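Local coordinates for protein Rik1-associated factor 1 (Schizosaccharomyces pombe, PDB 4O9D) that serves in the Clr4 methyltransferase complex, which ubiquitylates and methylates histone H3 to establish heterochromatin, this chain being its WD-repeat propeller, at residues H283-N288 against A342-K347; G348-T353 against V362-L367. All coordinates share one frame; numbering follows the deposited sequence.

Contact 1 (H283-N288 against A342-K347)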
# COMPACT_ATOMS: atom_id res chain seq x y z
N HIS A 283 -5.85 8.00 -1.17
CA HIS A 283 -5.55 7.09 -2.28
C HIS A 283 -6.00 7.68 -3.61
O HIS A 283 -7.15 8.12 -3.74
CB HIS A 283 -6.25 5.73 -2.10
CG HIS A 283 -5.86 4.99 -0.86
ND1 HIS A 283 -4.64 4.38 -0.72
CD2 HIS A 283 -6.52 4.79 0.31
CE1 HIS A 283 -4.55 3.84 0.48
NE2 HIS A 283 -5.68 4.06 1.12
N ALA A 284 -5.11 7.64 -4.60
CA ALA A 284 -5.49 7.96 -5.98
C ALA A 284 -5.32 6.71 -6.85
O ALA A 284 -4.39 5.92 -6.60
CB ALA A 284 -4.61 9.08 -6.52
N THR A 285 -6.18 6.52 -7.85
CA THR A 285 -5.98 5.40 -8.79
C THR A 285 -6.22 5.82 -10.24
O THR A 285 -6.62 6.95 -10.53
CB THR A 285 -6.91 4.16 -8.49
OG1 THR A 285 -8.24 4.43 -8.94
CG2 THR A 285 -6.90 3.82 -7.00
N ILE A 286 -5.92 4.90 -11.14
CA ILE A 286 -6.36 5.01 -12.52
C ILE A 286 -7.19 3.77 -12.80
O ILE A 286 -6.79 2.68 -12.40
CB ILE A 286 -5.19 4.95 -13.52
CG1 ILE A 286 -4.17 6.06 -13.25
CG2 ILE A 286 -5.72 5.04 -14.94
CD1 ILE A 286 -2.80 5.78 -13.90
N SER A 287 -8.28 3.90 -13.55
CA SER A 287 -9.08 2.73 -13.93
C SER A 287 -8.28 1.74 -14.77
O SER A 287 -7.28 2.10 -15.39
CB SER A 287 -10.36 3.14 -14.70
OG SER A 287 -10.05 3.74 -15.95
N ASN A 288 -8.72 0.48 -14.77
CA ASN A 288 -8.12 -0.51 -15.65
C ASN A 288 -8.25 -0.13 -17.12
O ASN A 288 -7.38 -0.47 -17.91
CB ASN A 288 -8.72 -1.90 -15.41
CG ASN A 288 -8.34 -2.49 -14.05
OD1 ASN A 288 -7.31 -2.12 -13.46
ND2 ASN A 288 -9.16 -3.41 -13.55
N ALA A 342 -9.31 1.41 -1.74
CA ALA A 342 -9.75 1.87 -3.05
C ALA A 342 -9.00 1.11 -4.14
O ALA A 342 -7.82 1.35 -4.35
CB ALA A 342 -9.52 3.39 -3.20
N GLN A 343 -9.69 0.18 -4.81
CA GLN A 343 -9.04 -0.68 -5.80
C GLN A 343 -9.99 -1.07 -6.90
O GLN A 343 -11.19 -1.30 -6.66
CB GLN A 343 -8.53 -1.99 -5.14
CG GLN A 343 -7.31 -1.82 -4.25
CD GLN A 343 -6.61 -3.14 -3.94
OE1 GLN A 343 -7.11 -4.22 -4.27
NE2 GLN A 343 -5.43 -3.06 -3.32
N TRP A 344 -9.44 -1.18 -8.10
CA TRP A 344 -10.14 -1.79 -9.21
C TRP A 344 -10.01 -3.30 -9.16
O TRP A 344 -8.93 -3.86 -8.92
CB TRP A 344 -9.63 -1.24 -10.53
CG TRP A 344 -9.89 0.26 -10.62
CD1 TRP A 344 -9.12 1.25 -10.09
CD2 TRP A 344 -11.01 0.90 -11.24
NE1 TRP A 344 -9.68 2.49 -10.36
CE2 TRP A 344 -10.84 2.29 -11.06
CE3 TRP A 344 -12.14 0.43 -11.93
CZ2 TRP A 344 -11.76 3.21 -11.54
CZ3 TRP A 344 -13.03 1.36 -12.42
CH2 TRP A 344 -12.85 2.72 -12.22
N GLN A 345 -11.15 -3.96 -9.33
CA GLN A 345 -11.22 -5.40 -9.47
C GLN A 345 -10.17 -5.88 -10.46
O GLN A 345 -10.21 -5.51 -11.63
CB GLN A 345 -12.62 -5.77 -10.00
CG GLN A 345 -12.68 -7.11 -10.73
CD GLN A 345 -13.23 -8.20 -9.86
OE1 GLN A 345 -14.42 -8.23 -9.56
NE2 GLN A 345 -12.36 -9.10 -9.41
N PRO A 346 -9.22 -6.71 -10.00
CA PRO A 346 -8.26 -7.12 -11.03
C PRO A 346 -8.98 -7.89 -12.14
O PRO A 346 -9.92 -8.64 -11.88
CB PRO A 346 -7.28 -8.01 -10.26
CG PRO A 346 -7.42 -7.58 -8.83
CD PRO A 346 -8.91 -7.28 -8.69
N LYS A 347 -8.55 -7.64 -13.38
CA LYS A 347 -9.07 -8.37 -14.53
C LYS A 347 -10.50 -7.93 -14.90
O LYS A 347 -11.06 -8.44 -15.86
CB LYS A 347 -9.02 -9.88 -14.25
CG LYS A 347 -7.61 -10.38 -13.86
CD LYS A 347 -7.66 -11.51 -12.84
CE LYS A 347 -8.30 -12.76 -13.41
NZ LYS A 347 -7.58 -14.01 -13.01
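Trp344 carries most of this meeting of two propeller blades, laying its indole against the chain at Ser287 while its N-H reaches Thr285. With CG anti to the carbonyl carbon (chi1 -62°), the indole leaves its own strand and turns one face to the other segment. Over that face lie Ser287 CA and the backbone N of Asn288, and Ser287 CB makes a CH-pi contact, 3.6 Å from the centroid of the six-membered ring. At the edge, Trp344 NE1 donates to Thr285 OG1 at 2.8 Å, the oxygen close to the indole plane; this hydroxyl, itself bonded to Thr294, helps set the rotation of the indole. The methyl of the same threonine, CG2, rests 3.7 Å from Ala342 O.

Beyond the indole, the amide of Asn288 runs antiparallel alongside Trp344, ND2 3.7 Å from Trp344 CB. Asn288 ND2 is bonded chiefly to Gly348 O and adds a weak bond to Gln345 O (3.0 Å), tying the loop that follows strand 341-344. At the far end, His283 CB meets Ala342 CB at 4.2 Å.

The two strands run nearly parallel, 11° apart, with side chains rather than backbone bonds between them. Strand 281-286 pairs with 292-297 in its own sheet, strand 341-344 with 351-354, while Ala284 and Ile286 pack on strands 247-253 and 258-264 of the preceding blade.

Contact 2 (G348-T353 against V362-L367)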
# COMPACT_ATOMS: atom_id res chain seq x y z
N GLY A 348 -11.06 -6.96 -14.17
CA GLY A 348 -12.41 -6.49 -14.40
C GLY A 348 -12.51 -4.98 -14.60
O GLY A 348 -11.50 -4.31 -14.85
N ASN A 349 -13.72 -4.45 -14.48
CA ASN A 349 -13.95 -3.01 -14.60
C ASN A 349 -14.69 -2.37 -13.42
O ASN A 349 -14.96 -1.17 -13.43
CB ASN A 349 -14.67 -2.71 -15.92
CG ASN A 349 -13.77 -2.93 -17.12
OD1 ASN A 349 -12.67 -2.36 -17.20
ND2 ASN A 349 -14.21 -3.77 -18.04
N LEU A 350 -14.97 -3.14 -12.39
CA LEU A 350 -15.63 -2.56 -11.21
C LEU A 350 -14.62 -1.91 -10.25
O LEU A 350 -13.48 -2.36 -10.12
CB LEU A 350 -16.41 -3.64 -10.47
CG LEU A 350 -17.64 -4.16 -11.22
CD1 LEU A 350 -18.35 -5.22 -10.43
CD2 LEU A 350 -18.59 -3.01 -11.56
N PHE A 351 -15.07 -0.86 -9.57
CA PHE A 351 -14.26 -0.14 -8.60
C PHE A 351 -14.82 -0.47 -7.22
O PHE A 351 -16.04 -0.62 -7.04
CB PHE A 351 -14.33 1.37 -8.90
CG PHE A 351 -13.46 2.23 -7.99
CD1 PHE A 351 -12.08 2.04 -7.91
CD2 PHE A 351 -14.03 3.28 -7.27
CE1 PHE A 351 -11.30 2.84 -7.10
CE2 PHE A 351 -13.25 4.12 -6.47
CZ PHE A 351 -11.87 3.89 -6.38
N VAL A 352 -13.93 -0.63 -6.25
CA VAL A 352 -14.30 -1.02 -4.92
C VAL A 352 -13.65 -0.13 -3.85
O VAL A 352 -12.41 -0.01 -3.78
CB VAL A 352 -13.92 -2.49 -4.63
CG1 VAL A 352 -14.39 -2.90 -3.26
CG2 VAL A 352 -14.48 -3.41 -5.70
N THR A 353 -14.48 0.41 -2.97
CA THR A 353 -14.01 1.33 -1.96
C THR A 353 -14.54 0.95 -0.58
O THR A 353 -15.64 0.40 -0.45
CB THR A 353 -14.38 2.80 -2.30
OG1 THR A 353 -15.80 2.99 -2.27
CG2 THR A 353 -13.86 3.18 -3.67
N VAL A 362 -19.42 -1.28 -4.01
CA VAL A 362 -19.00 -1.68 -5.36
C VAL A 362 -19.62 -0.67 -6.35
O VAL A 362 -20.81 -0.36 -6.24
CB VAL A 362 -19.44 -3.13 -5.73
CG1 VAL A 362 -18.97 -3.51 -7.13
CG2 VAL A 362 -18.92 -4.15 -4.69
N TRP A 363 -18.80 -0.16 -7.29
CA TRP A 363 -19.21 0.88 -8.22
C TRP A 363 -18.88 0.52 -9.68
O TRP A 363 -17.83 -0.06 -9.95
CB TRP A 363 -18.50 2.20 -7.90
CG TRP A 363 -18.42 2.58 -6.44
CD1 TRP A 363 -17.45 2.22 -5.55
CD2 TRP A 363 -19.34 3.44 -5.72
NE1 TRP A 363 -17.70 2.79 -4.31
CE2 TRP A 363 -18.85 3.54 -4.39
CE3 TRP A 363 -20.52 4.12 -6.07
CZ2 TRP A 363 -19.50 4.30 -3.41
CZ3 TRP A 363 -21.17 4.87 -5.09
CH2 TRP A 363 -20.66 4.95 -3.77
N ASP A 364 -19.78 0.88 -10.61
CA ASP A 364 -19.46 0.82 -12.05
C ASP A 364 -19.58 2.22 -12.66
O ASP A 364 -20.67 2.75 -12.82
CB ASP A 364 -20.38 -0.13 -12.81
CG ASP A 364 -19.87 -0.43 -14.21
OD1 ASP A 364 -19.23 0.46 -14.82
OD2 ASP A 364 -20.07 -1.56 -14.69
N LEU A 365 -18.43 2.80 -13.00
CA LEU A 365 -18.37 4.21 -13.41
C LEU A 365 -18.97 4.44 -14.80
O LEU A 365 -19.14 5.57 -15.26
CB LEU A 365 -16.92 4.71 -13.35
CG LEU A 365 -16.50 5.17 -11.95
CD1 LEU A 365 -17.27 6.46 -11.57
CD2 LEU A 365 -16.73 4.09 -10.90
N ARG A 366 -19.30 3.35 -15.46
CA ARG A 366 -19.89 3.44 -16.79
C ARG A 366 -21.44 3.53 -16.70
O ARG A 366 -22.13 3.68 -17.71
CB ARG A 366 -19.44 2.24 -17.62
CG ARG A 366 -17.91 2.03 -17.61
CD ARG A 366 -17.50 0.70 -18.23
NE ARG A 366 -17.80 -0.44 -17.35
CZ ARG A 366 -17.81 -1.72 -17.75
NH1 ARG A 366 -17.55 -2.03 -19.02
NH2 ARG A 366 -18.08 -2.69 -16.90
N LEU A 367 -21.99 3.47 -15.48
CA LEU A 367 -23.44 3.63 -15.30
C LEU A 367 -23.81 5.02 -14.80
O LEU A 367 -23.04 5.66 -14.09
CB LEU A 367 -23.97 2.61 -14.30
CG LEU A 367 -23.82 1.13 -14.64
CD1 LEU A 367 -24.50 0.32 -13.55
CD2 LEU A 367 -24.42 0.80 -16.00
O HOH W 1 -16.34 1.03 -14.05
O HOH W 2 -16.77 -4.75 -18.44
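A beta hairpin of the third WD repeat, strands 351-354 and 359-363, shows how backbone and side chains together knit one blade. Phe351 and Trp363 form an antiparallel hydrogen-bonded pair: Phe351 N to Trp363 O is 2.9 Å and almost straight, and Trp363 N to Phe351 O is 2.8 Å. Trp363 turns the N-H edge of its indole to Thr353, the two side chains crossing at about a right angle, and Trp363 NE1 donates to Thr353 OG1 at 2.8 Å. Phe351 and Trp363 cross obliquely on one face of the sheet; Leu350 CD1 meets Val362 CG1 at 3.8 Å.

Next to Trp363, Asp364 is gripped side-on by Arg366, NE to Asp364 OD1 at 3.0 Å on the syn lone pair and NH2 to OD2, and Arg366 N reaches OD1 as well, closing an Asx turn. Asn349 CB sits over the guanidinium face, 3.5 Å from Arg366 NH2. Replacing Asp364 by an alanine removes both carboxylate oxygens, and would probably leave the guanidinium without this counter-charge and the backbone N of Arg366 without its acceptor.

Water 1 bridges Asn349 O and Leu365 N, beyond the last direct backbone bond. Trp363-Asp364 is the dipeptide that names WD repeats, and the Trp363-Thr353-His319 relay, in which Thr353 OG1 also bonds His319 NE2, corresponds to the His-Ser/Thr-Trp part of the WD40 hydrogen-bond network.

How the contacts relate
As an example of how a propeller is built, the two contacts separate the problem of joining blades from that of making one. Contact 1 joins two sheets through side chains, and is only partly buried; contact 2 lies within a single sheet, is mostly buried and relies on backbone bonds, with an ion pair and waters at its more exposed turn, around Arg366. Strands 341-344 and 351-354 are neighbours, joined by a probable hydrogen bond from Val352 N to Gln343 O. Trp344 also packs against Phe351, so the blade interface and the hairpin are in direct contact. Each uses an indole N-H bonded to a threonine.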